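Local coordinates for protein histidinol-phosphatase (Listeria monocytogenes serotype 4b str. H7858, PDB 6NLR) that probably hydrolyses histidinol phosphate to histidinol and phosphate in histidine biosynthesis, using a cluster of three metal ions in a PHP-family active site, at residues S45-N50 and D95-Y100; S121-E126 and M179-L184; D102-F107 and A169-F174; F136-Y141 and Q186-F191. All coordinates share one frame; numbering follows the deposited sequence. Where two conformers were deposited one is given.

Contact 1. Residues S45-N50 and D95-Y100; sequences SEFMKN and DYLIGY
The carbonyl oxygen of Glu46, a residue whose CB sits at the edge of the Tyr100 ring, takes two donors that arrive from opposite faces of its plane: backbone Lys49 N, and Asn50 ND2 at 2.9 Å from Glu46 O. The side-chain bond is bent, with an N-H...O angle of 135°, and it ties the Asn50 amide down beside the phenol, where Asn50 ND2 is 3.2 Å from Tyr100 OH. The Glu46 carboxylate leads away from the interface and binds within its own turn, Glu46 OE2 meeting Lys49 NZ at 2.8 Å on its syn side as a salt bridge.

Phe47 carries the apolar part of the contact. With CG anti to the backbone N (chi1 174°) its side chain points to segment 95-100. Phe47 CB stands over the middle of the Tyr100 ring, 4.1 Å from the centroid, and the Phe47 ring turns its edge to that ring in a T-shaped pair with planes at 87°. The face of Phe47 receives Leu97 CD2, a CH-pi contact 3.8 Å from the ring centroid and almost on its normal. Leu97 and Tyr100 are set relative to each other by a type II turn closed by Tyr100 N to Leu97 O, and Tyr100 is the N-cap of helix 101-111. Beyond the two segments, Phe124 meets Phe47 edge-to-face.

Segment 45-50 follows strand 34-40, and segment 95-100 runs from the last residue of strand 87-95 into the loop before helix 101-111. These strands are parallel neighbours, so the contact joins adjacent beta-alpha loops, as in the TIM-barrel-like PHP fold.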
# COMPACT_ATOMS: atom_id res chain seq x y z
N SER A 45 9.85 9.29 -14.02
CA SER A 45 11.25 9.16 -14.48
C SER A 45 12.12 10.23 -13.78
O SER A 45 13.30 9.92 -13.53
CB SER A 45 11.36 9.23 -15.99
OG SER A 45 10.83 10.46 -16.46
N GLU A 46 11.58 11.41 -13.48
CA GLU A 46 12.30 12.47 -12.72
C GLU A 46 12.59 11.97 -11.30
O GLU A 46 13.70 12.18 -10.81
CB GLU A 46 11.50 13.78 -12.63
CG GLU A 46 11.47 14.58 -13.91
CD GLU A 46 12.86 14.94 -14.41
OE1 GLU A 46 13.60 15.68 -13.69
OE2 GLU A 46 13.22 14.45 -15.48
N PHE A 47 11.60 11.39 -10.64
CA PHE A 47 11.75 10.84 -9.27
C PHE A 47 12.88 9.79 -9.26
O PHE A 47 13.72 9.76 -8.37
CB PHE A 47 10.42 10.24 -8.82
CG PHE A 47 10.54 9.53 -7.50
CD1 PHE A 47 10.46 10.23 -6.31
CD2 PHE A 47 10.80 8.17 -7.46
CE1 PHE A 47 10.63 9.58 -5.10
CE2 PHE A 47 10.95 7.52 -6.24
CZ PHE A 47 10.88 8.23 -5.07
N MSE A 48 12.92 8.95 -10.29
CA MSE A 48 13.86 7.85 -10.36
C MSE A 48 15.30 8.33 -10.59
O MSE A 48 16.23 7.57 -10.35
CB MSE A 48 13.42 6.89 -11.48
CG MSE A 48 12.17 6.09 -11.12
SE MSE A 48 11.65 4.89 -12.61
CE MSE A 48 12.05 3.09 -11.99
N LYS A 49 15.51 9.57 -11.03
CA LYS A 49 16.85 10.14 -11.08
C LYS A 49 17.34 10.56 -9.69
O LYS A 49 18.52 10.90 -9.58
CB LYS A 49 16.91 11.40 -11.95
CG LYS A 49 16.52 11.19 -13.40
CD LYS A 49 16.33 12.49 -14.15
CE LYS A 49 15.65 12.29 -15.49
NZ LYS A 49 15.74 13.53 -16.29
N ASN A 50 16.45 10.63 -8.69
CA ASN A 50 16.74 11.33 -7.42
C ASN A 50 16.72 10.34 -6.26
O ASN A 50 16.46 10.76 -5.13
CB ASN A 50 15.79 12.52 -7.22
CG ASN A 50 16.14 13.66 -8.14
OD1 ASN A 50 17.18 14.30 -7.96
ND2 ASN A 50 15.34 13.89 -9.16
N ASP A 95 1.82 5.37 -5.82
CA ASP A 95 2.84 5.95 -4.92
C ASP A 95 2.47 7.41 -4.67
O ASP A 95 2.25 8.16 -5.66
CB ASP A 95 4.25 5.83 -5.49
CG ASP A 95 4.85 4.48 -5.17
OD1 ASP A 95 5.44 4.35 -4.06
OD2 ASP A 95 4.66 3.58 -5.99
N TYR A 96 2.42 7.81 -3.40
CA TYR A 96 2.55 9.23 -3.02
C TYR A 96 4.05 9.54 -3.06
O TYR A 96 4.84 8.98 -2.27
CB TYR A 96 1.89 9.55 -1.68
CG TYR A 96 1.96 11.02 -1.40
CD1 TYR A 96 1.22 11.92 -2.16
CD2 TYR A 96 2.85 11.54 -0.47
CE1 TYR A 96 1.34 13.29 -1.97
CE2 TYR A 96 2.96 12.90 -0.26
CZ TYR A 96 2.20 13.77 -1.01
OH TYR A 96 2.31 15.10 -0.81
N LEU A 97 4.44 10.37 -4.04
CA LEU A 97 5.85 10.80 -4.25
C LEU A 97 5.98 12.25 -3.77
O LEU A 97 5.48 13.18 -4.46
CB LEU A 97 6.19 10.63 -5.74
CG LEU A 97 6.11 9.20 -6.28
CD1 LEU A 97 6.40 9.18 -7.78
CD2 LEU A 97 7.05 8.24 -5.55
N ILE A 98 6.60 12.43 -2.61
CA ILE A 98 6.78 13.76 -1.95
C ILE A 98 7.54 14.67 -2.92
O ILE A 98 8.63 14.26 -3.39
CB ILE A 98 7.49 13.58 -0.60
CG1 ILE A 98 6.62 12.79 0.38
CG2 ILE A 98 7.90 14.94 -0.02
CD1 ILE A 98 7.40 12.10 1.46
N GLY A 99 6.95 15.81 -3.26
CA GLY A 99 7.52 16.80 -4.19
C GLY A 99 7.18 16.50 -5.64
O GLY A 99 7.60 17.29 -6.48
N TYR A 100 6.45 15.42 -5.96
CA TYR A 100 6.07 15.08 -7.36
C TYR A 100 4.54 14.98 -7.52
O TYR A 100 4.06 14.18 -8.36
CB TYR A 100 6.79 13.80 -7.78
CG TYR A 100 8.28 13.96 -7.87
CD1 TYR A 100 9.06 13.89 -6.73
CD2 TYR A 100 8.91 14.24 -9.07
CE1 TYR A 100 10.43 14.06 -6.78
CE2 TYR A 100 10.28 14.41 -9.14
CZ TYR A 100 11.04 14.32 -7.99
OH TYR A 100 12.39 14.50 -8.02

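Contact 2. Residues S121-E126 and M179-L184; sequences SLHFLE and MGHISL. With MN (manganese (II) ion), chain E.
His123 and His181 converge on one manganese ion, part of the trinuclear centre of the PHP domain, a fold of the TIM-barrel clan. Metal coordination is the main link between the segments: His123 NE2 and His181 NE2 each lie 2.1 Å from the manganese, with Glu93 and water 3 also in its shell. The imidazoles meet rim to rim with planes 57° apart, and the 3.2 Å between His123 NE2 and His181 NE2 reflects their shared metal rather than a hydrogen bond. His181 reaches the ion with chi1 at 42°, CG lying between the backbone N and the carbonyl carbon.

Hydrogen bonds form a second shell. Asp95 OD1 binds His123 ND1 on the far side of that imidazole and so fixes its rotation, while Ser121 OG is bonded to the metal ligand Glu93. The nearest atoms of a bound sulfate and the His123 side chain are about 3 Å apart, consistent with a pocket for a phosphate group.

Between the backbones the bonding is indirect. Water 1 accepts from Leu122 N at 3.0 Å and donates to Gly180 O at 2.7 Å, bridging the two chains. Water 2 donates to Leu122 O at 2.8 Å and, over a longer distance, to His181 O. These bridges give buried peptide groups their partners where the two backbones do not bond each other directly.

Leu184 packs within its own segment through CD1, over one face of the His181 ring. Across the contact it uses its other methyl: Leu184 CD2 sits 3.6 Å from Leu122 O and 3.9 Å from His123 CD2, at the imidazole edge.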
# COMPACT_ATOMS: atom_id res chain seq x y z
N SER A 121 -0.45 4.89 -1.51
CA SER A 121 0.56 4.28 -0.61
C SER A 121 1.84 5.13 -0.59
O SER A 121 2.30 5.56 -1.66
CB SER A 121 0.88 2.88 -1.05
OG SER A 121 -0.23 2.05 -0.81
N LEU A 122 2.41 5.28 0.59
CA LEU A 122 3.77 5.87 0.77
C LEU A 122 4.80 4.73 0.89
O LEU A 122 4.73 3.94 1.88
CB LEU A 122 3.74 6.77 2.01
CG LEU A 122 5.04 7.52 2.28
CD1 LEU A 122 5.25 8.61 1.23
CD2 LEU A 122 5.03 8.08 3.68
N HIS A 123 5.77 4.70 -0.02
CA HIS A 123 6.84 3.66 -0.07
C HIS A 123 8.24 4.28 -0.02
O HIS A 123 9.20 3.52 0.21
CB HIS A 123 6.74 2.79 -1.34
CG HIS A 123 5.49 1.99 -1.48
ND1 HIS A 123 4.66 2.14 -2.57
CD2 HIS A 123 4.90 1.07 -0.68
CE1 HIS A 123 3.62 1.33 -2.45
NE2 HIS A 123 3.74 0.69 -1.29
N PHE A 124 8.37 5.59 -0.25
CA PHE A 124 9.68 6.28 -0.37
C PHE A 124 9.66 7.55 0.49
O PHE A 124 8.66 8.29 0.48
CB PHE A 124 9.97 6.65 -1.82
CG PHE A 124 10.15 5.48 -2.76
CD1 PHE A 124 11.38 4.85 -2.88
CD2 PHE A 124 9.09 5.05 -3.55
CE1 PHE A 124 11.54 3.80 -3.76
CE2 PHE A 124 9.25 3.98 -4.42
CZ PHE A 124 10.47 3.36 -4.52
N LEU A 125 10.75 7.78 1.20
CA LEU A 125 11.02 9.03 1.95
C LEU A 125 12.37 9.57 1.52
O LEU A 125 13.22 8.79 1.07
CB LEU A 125 11.12 8.71 3.44
CG LEU A 125 9.83 8.52 4.20
CD1 LEU A 125 10.15 8.14 5.64
CD2 LEU A 125 8.99 9.79 4.12
N GLU A 126 12.56 10.87 1.71
CA GLU A 126 13.90 11.49 1.63
C GLU A 126 14.81 10.77 2.63
O GLU A 126 14.39 10.60 3.80
CB GLU A 126 13.85 12.99 1.90
CG GLU A 126 15.19 13.53 2.34
CD GLU A 126 15.40 15.01 2.11
OE1 GLU A 126 14.39 15.72 1.86
OE2 GLU A 126 16.56 15.43 2.18
N MSE A 179 -6.20 4.67 1.89
CA MSE A 179 -4.79 4.88 2.17
C MSE A 179 -4.17 3.52 2.47
O MSE A 179 -4.67 2.80 3.33
CB MSE A 179 -4.59 5.83 3.36
CG MSE A 179 -5.34 7.16 3.25
SE MSE A 179 -4.70 8.28 1.73
CE MSE A 179 -6.11 7.97 0.39
N GLY A 180 -3.07 3.22 1.78
CA GLY A 180 -2.40 1.94 1.87
C GLY A 180 -1.59 1.76 3.15
O GLY A 180 -0.93 2.72 3.58
N HIS A 181 -1.66 0.56 3.72
CA HIS A 181 -0.84 0.05 4.86
C HIS A 181 -0.19 1.19 5.67
O HIS A 181 1.04 1.33 5.59
CB HIS A 181 0.21 -0.95 4.34
CG HIS A 181 0.90 -0.55 3.07
ND1 HIS A 181 1.54 0.68 2.93
CD2 HIS A 181 1.08 -1.23 1.90
CE1 HIS A 181 2.08 0.74 1.71
NE2 HIS A 181 1.82 -0.42 1.05
N ILE A 182 -0.95 1.91 6.52
CA ILE A 182 -0.45 3.18 7.13
C ILE A 182 0.47 2.95 8.35
O ILE A 182 0.67 3.93 9.10
CB ILE A 182 -1.58 4.14 7.50
CG1 ILE A 182 -2.53 3.57 8.56
CG2 ILE A 182 -2.31 4.62 6.26
CD1 ILE A 182 -3.35 4.64 9.27
N SER A 183 1.05 1.77 8.55
CA SER A 183 2.13 1.59 9.56
C SER A 183 3.29 0.81 8.92
O SER A 183 3.91 -0.04 9.61
CB SER A 183 1.60 0.89 10.79
OG SER A 183 1.10 -0.40 10.46
N LEU A 184 3.59 1.11 7.65
CA LEU A 184 4.63 0.39 6.87
C LEU A 184 6.01 0.61 7.50
O LEU A 184 6.92 -0.18 7.24
CB LEU A 184 4.63 0.85 5.40
CG LEU A 184 5.49 -0.01 4.46
CD1 LEU A 184 4.86 -1.39 4.27
CD2 LEU A 184 5.65 0.68 3.12
MN MN E . 2.52 -0.96 -0.89
O HOH W 1 0.56 4.81 2.90
O HOH W 2 2.72 3.40 3.72
O HOH W 3 4.10 -1.86 0.56
O HOH W 4 1.53 -2.46 -0.87

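Contact 3. Residues D102-F107 and A169-F174; sequences DFTRDF and ADLGLF
Arg105 of helix 101-111 grips the main chain of Asp170 side-on, two of its nitrogens converging on one oxygen. Arg105 NH2 donates to Asp170 O at 2.9 Å, nearly in line with the carbonyl bond (C=O...N 173°). Arg105 NE reaches the same oxygen at 3.1 Å, from 34° off the carbonyl plane. Both bonds keep Asp170 O close to the guanidinium plane, so the oxygen is met at the group's edge.

The remaining nitrogen also has a partner: Arg105 NH1 forms a salt bridge with Asp102 OD1 at 2.8 Å, one helical turn back, using the anti side of that carboxylate. A bend at chi3 (-50°) turns the otherwise extended side chain so that the guanidinium lies between the helix and the loop, with all three of its nitrogens engaged.

On the loop side, the Asp170 carboxylate is used locally. Asp170 OD1 accepts from Gly172 N at 3.2 Å, an Asx turn that shapes the chain just after the gripped carbonyl. The same atom is 4.2 Å from Arg105 NE, beyond a salt bridge. Lys175 NZ binds Ala169 O one residue before Asp170.

Alongside the polar grip, Thr104 CG2 touches Leu171 CD1 at 4.0 Å, and Leu171 also packs on Leu108 of the helix. Thr104 OG1 turns to Tyr100 O in a weak hydrogen bond.

A charged group thus holds a neutral carbonyl, holding the loop at Asp170 without a carboxylate partner across the contact; the nearby carboxylates of Asp102 and Asp170 would be expected to stabilise the arginine's positive charge.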
# COMPACT_ATOMS: atom_id res chain seq x y z
N ASP A 102 2.55 16.98 -9.00
CA ASP A 102 2.17 17.34 -10.39
C ASP A 102 2.20 16.07 -11.25
O ASP A 102 1.24 15.85 -12.01
CB ASP A 102 3.05 18.44 -11.00
CG ASP A 102 2.88 19.80 -10.35
OD1 ASP A 102 1.97 19.93 -9.51
OD2 ASP A 102 3.67 20.73 -10.68
N PHE A 103 3.26 15.27 -11.16
CA PHE A 103 3.37 14.01 -11.93
C PHE A 103 2.17 13.12 -11.57
O PHE A 103 1.50 12.61 -12.45
CB PHE A 103 4.68 13.25 -11.67
CG PHE A 103 4.62 11.82 -12.11
CD1 PHE A 103 4.80 11.48 -13.44
CD2 PHE A 103 4.27 10.81 -11.21
CE1 PHE A 103 4.69 10.16 -13.86
CE2 PHE A 103 4.16 9.49 -11.62
CZ PHE A 103 4.36 9.17 -12.94
N THR A 104 1.90 12.94 -10.28
CA THR A 104 0.88 11.97 -9.83
C THR A 104 -0.51 12.44 -10.30
O THR A 104 -1.27 11.61 -10.79
CB THR A 104 0.98 11.77 -8.32
OG1 THR A 104 2.33 11.40 -8.03
CG2 THR A 104 0.00 10.73 -7.81
N ARG A 105 -0.79 13.74 -10.17
CA ARG A 105 -2.06 14.38 -10.58
C ARG A 105 -2.24 14.17 -12.09
O ARG A 105 -3.35 13.78 -12.50
CB ARG A 105 -2.07 15.86 -10.16
CG ARG A 105 -3.36 16.61 -10.48
CD ARG A 105 -3.29 18.10 -10.17
NE ARG A 105 -2.80 18.32 -8.83
CZ ARG A 105 -1.62 18.84 -8.51
NH1 ARG A 105 -0.77 19.26 -9.44
NH2 ARG A 105 -1.29 18.95 -7.23
N ASP A 106 -1.19 14.41 -12.90
CA ASP A 106 -1.27 14.25 -14.38
C ASP A 106 -1.53 12.78 -14.71
O ASP A 106 -2.35 12.52 -15.59
CB ASP A 106 0.00 14.75 -15.06
CG ASP A 106 0.17 16.26 -15.01
OD1 ASP A 106 -0.78 16.96 -14.57
OD2 ASP A 106 1.26 16.74 -15.42
N PHE A 107 -0.89 11.85 -14.01
CA PHE A 107 -1.06 10.40 -14.25
C PHE A 107 -2.52 10.02 -13.94
O PHE A 107 -3.18 9.35 -14.76
CB PHE A 107 -0.07 9.58 -13.42
CG PHE A 107 -0.35 8.10 -13.49
CD1 PHE A 107 0.18 7.32 -14.51
CD2 PHE A 107 -1.19 7.49 -12.57
CE1 PHE A 107 -0.12 5.97 -14.59
CE2 PHE A 107 -1.46 6.14 -12.64
CZ PHE A 107 -0.94 5.39 -13.66
N ALA A 169 -3.06 15.80 0.23
CA ALA A 169 -2.67 16.13 -1.16
C ALA A 169 -3.92 16.31 -2.07
O ALA A 169 -4.86 15.50 -1.99
CB ALA A 169 -1.77 15.07 -1.71
N ASP A 170 -3.89 17.33 -2.91
CA ASP A 170 -4.82 17.53 -4.04
C ASP A 170 -4.24 16.79 -5.25
O ASP A 170 -3.35 17.34 -5.90
CB ASP A 170 -5.02 19.04 -4.31
CG ASP A 170 -5.53 19.37 -5.71
OD1 ASP A 170 -6.19 18.49 -6.33
OD2 ASP A 170 -5.26 20.51 -6.20
N LEU A 171 -4.71 15.58 -5.54
CA LEU A 171 -4.25 14.78 -6.70
C LEU A 171 -5.39 14.64 -7.71
O LEU A 171 -5.40 13.71 -8.55
CB LEU A 171 -3.73 13.43 -6.20
CG LEU A 171 -2.55 13.53 -5.22
CD1 LEU A 171 -2.12 12.18 -4.72
CD2 LEU A 171 -1.36 14.26 -5.85
N GLY A 172 -6.34 15.57 -7.64
CA GLY A 172 -7.47 15.67 -8.58
C GLY A 172 -8.60 14.69 -8.25
O GLY A 172 -8.54 14.03 -7.20
N LEU A 173 -9.56 14.57 -9.15
CA LEU A 173 -10.82 13.83 -8.96
C LEU A 173 -10.54 12.34 -8.77
O LEU A 173 -11.32 11.70 -8.05
CB LEU A 173 -11.69 14.07 -10.19
CG LEU A 173 -13.02 13.33 -10.23
CD1 LEU A 173 -13.86 13.58 -8.98
CD2 LEU A 173 -13.78 13.73 -11.48
N PHE A 174 -9.50 11.81 -9.41
CA PHE A 174 -9.23 10.34 -9.46
C PHE A 174 -8.24 9.91 -8.37
O PHE A 174 -7.83 8.76 -8.38
CB PHE A 174 -8.78 9.96 -10.87
CG PHE A 174 -9.82 10.28 -11.91
CD1 PHE A 174 -10.95 9.47 -12.07
CD2 PHE A 174 -9.70 11.40 -12.73
CE1 PHE A 174 -11.90 9.78 -13.03
CE2 PHE A 174 -10.66 11.70 -13.69
CZ PHE A 174 -11.76 10.89 -13.83

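Contact 4. Residues F136-Y141 and Q186-F191; sequences FSAEDY and QKFQQF
Phe188 lays one face of its ring flat over the peptide that joins Ser137 to Ala138. Ala138 N stands above the ring centre and Ser137 C above its rim, while at the far end of the ring Phe188 CZ comes to 3.4 Å from Ser137 CA. Nearer the root, Phe188 CG lies 3.6 Å from Ala138 CA. Chi1 of -58° puts CG anti to the carbonyl carbon, which carries the ring toward the start of helix 138-149. The opposite face is covered by Lys187 CG of the same loop, so the ring is sandwiched between a backbone and an aliphatic chain; Lys187 continues to the carbonyl of Asp135.

Phe191 meets the same residue, Ala138, from its methyl side. Its ring face receives that methyl in a CH-pi contact in which Ala138 CB is 3.5 Å from Phe191 CG and displaced toward the rim. The Glu139 and Phe191 side chains cross at about a right angle, Glu139 OE2 being 3.9 Å from Phe191 CE1 and the planes of their flat groups 61° apart. Tyr141, a turn further on, brings its CB obliquely to Phe188, 3.9 Å from Phe188 CD2.

Each backbone is held by its own bonds: Ser137 OG caps the helix by accepting from Asp140 N at 3.1 Å, and Phe191 N to Phe188 O (2.9 Å) sets the two phenylalanines relative to each other.

Apolar and pi contacts therefore carry this join between helix start and loop: one ring stacks on the first peptide of the helix, and the two phenylalanines together bury Ala138.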
# COMPACT_ATOMS: atom_id res chain seq x y z
N PHE A 136 12.06 -2.05 1.25
CA PHE A 136 12.88 -2.98 0.44
C PHE A 136 13.55 -4.02 1.35
O PHE A 136 13.43 -5.21 1.10
CB PHE A 136 13.88 -2.23 -0.44
CG PHE A 136 14.67 -3.18 -1.31
CD1 PHE A 136 14.07 -3.80 -2.41
CD2 PHE A 136 15.97 -3.51 -0.99
CE1 PHE A 136 14.80 -4.70 -3.18
CE2 PHE A 136 16.68 -4.44 -1.74
CZ PHE A 136 16.10 -5.02 -2.83
N SER A 137 14.29 -3.60 2.36
CA SER A 137 14.99 -4.55 3.26
C SER A 137 15.36 -3.84 4.55
O SER A 137 15.51 -2.58 4.54
CB SER A 137 16.22 -5.16 2.59
OG SER A 137 17.33 -4.27 2.71
N ALA A 138 15.52 -4.61 5.62
CA ALA A 138 15.89 -4.09 6.95
C ALA A 138 17.18 -3.26 6.84
O ALA A 138 17.21 -2.14 7.41
CB ALA A 138 16.04 -5.23 7.91
N GLU A 139 18.20 -3.78 6.16
CA GLU A 139 19.54 -3.14 6.10
C GLU A 139 19.42 -1.84 5.28
O GLU A 139 20.00 -0.81 5.69
CB GLU A 139 20.58 -4.10 5.51
CG GLU A 139 20.84 -5.32 6.38
CD GLU A 139 19.90 -6.52 6.23
OE1 GLU A 139 18.93 -6.49 5.41
OE2 GLU A 139 20.17 -7.53 6.91
N ASP A 140 18.67 -1.88 4.19
CA ASP A 140 18.50 -0.70 3.32
C ASP A 140 17.70 0.36 4.08
O ASP A 140 18.04 1.56 3.98
CB ASP A 140 17.88 -1.09 1.99
CG ASP A 140 17.73 0.09 1.07
OD1 ASP A 140 18.77 0.52 0.49
OD2 ASP A 140 16.59 0.58 0.96
N TYR A 141 16.70 -0.07 4.86
CA TYR A 141 15.85 0.84 5.68
C TYR A 141 16.70 1.47 6.79
O TYR A 141 16.56 2.68 7.04
CB TYR A 141 14.65 0.12 6.29
CG TYR A 141 13.66 1.01 7.00
CD1 TYR A 141 12.99 2.01 6.33
CD2 TYR A 141 13.36 0.83 8.34
CE1 TYR A 141 12.06 2.82 6.97
CE2 TYR A 141 12.43 1.63 9.01
CZ TYR A 141 11.78 2.63 8.31
OH TYR A 141 10.88 3.44 8.94
N GLN A 186 6.72 -0.18 10.29
CA GLN A 186 6.89 -1.35 11.21
C GLN A 186 7.31 -2.61 10.45
O GLN A 186 7.48 -3.66 11.10
CB GLN A 186 5.60 -1.62 12.00
CG GLN A 186 5.06 -0.40 12.74
CD GLN A 186 6.06 0.24 13.68
OE1 GLN A 186 6.28 1.45 13.65
NE2 GLN A 186 6.67 -0.58 14.54
N LYS A 187 7.52 -2.54 9.14
CA LYS A 187 7.79 -3.76 8.33
C LYS A 187 9.06 -4.47 8.82
O LYS A 187 9.08 -5.71 8.77
CB LYS A 187 7.89 -3.46 6.84
CG LYS A 187 8.19 -4.68 5.99
CD LYS A 187 8.12 -4.44 4.53
CE LYS A 187 8.44 -5.67 3.70
NZ LYS A 187 8.31 -5.33 2.27
N PHE A 188 10.08 -3.74 9.31
CA PHE A 188 11.36 -4.35 9.76
C PHE A 188 11.56 -4.14 11.25
O PHE A 188 12.71 -4.18 11.75
CB PHE A 188 12.50 -3.79 8.92
CG PHE A 188 12.32 -4.03 7.45
CD1 PHE A 188 12.21 -5.32 6.93
CD2 PHE A 188 12.20 -2.95 6.59
CE1 PHE A 188 12.00 -5.52 5.57
CE2 PHE A 188 12.04 -3.16 5.23
CZ PHE A 188 11.93 -4.43 4.73
N GLN A 189 10.45 -3.92 11.94
CA GLN A 189 10.33 -3.72 13.41
C GLN A 189 11.42 -4.47 14.19
O GLN A 189 12.17 -3.86 15.01
CB GLN A 189 9.03 -4.40 13.81
CG GLN A 189 8.16 -3.51 14.61
CD GLN A 189 6.77 -4.07 14.70
OE1 GLN A 189 5.89 -3.26 14.89
NE2 GLN A 189 6.56 -5.38 14.60
N GLN A 190 11.44 -5.78 14.01
CA GLN A 190 12.17 -6.70 14.92
C GLN A 190 13.68 -6.55 14.66
O GLN A 190 14.45 -6.82 15.57
CB GLN A 190 11.61 -8.11 14.80
CG GLN A 190 10.10 -8.22 15.11
CD GLN A 190 9.57 -8.06 16.55
OE1 GLN A 190 10.29 -7.78 17.53
NE2 GLN A 190 8.26 -8.23 16.68
N PHE A 191 14.08 -6.07 13.48
CA PHE A 191 15.51 -5.80 13.15
C PHE A 191 16.04 -4.71 14.09
O PHE A 191 17.23 -4.70 14.40
CB PHE A 191 15.70 -5.38 11.69
CG PHE A 191 17.14 -5.27 11.25
CD1 PHE A 191 17.87 -6.40 10.90
CD2 PHE A 191 17.76 -4.02 11.13
CE1 PHE A 191 19.18 -6.28 10.48
CE2 PHE A 191 19.08 -3.91 10.73
CZ PHE A 191 19.79 -5.04 10.39

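How the contacts relate
All four contacts lie within the PHP domain, and contact 2, its centre about 6 Å from the chain centre, is the innermost. Contact 1 closes first along the chain and touches contact 2, their centres 14 Å apart, where the parallel neighbours 87-95 and 117-127 run on into a backbone bond from Tyr96 to Ser121. It also packs on contact 3, centres about 13 Å apart, through Tyr96 against Ala169. Contacts 2, 3 and 4 interleave in sequence: helix 101-111 of contact 3 precedes strand 117-127 of contact 2, and contact 4 adjoins contact 2. Contacts 3 and 4 lie on opposite sides of the centre, centres about 30 Å apart. The metal-binding contact is thus linked to loop and helix packing around it.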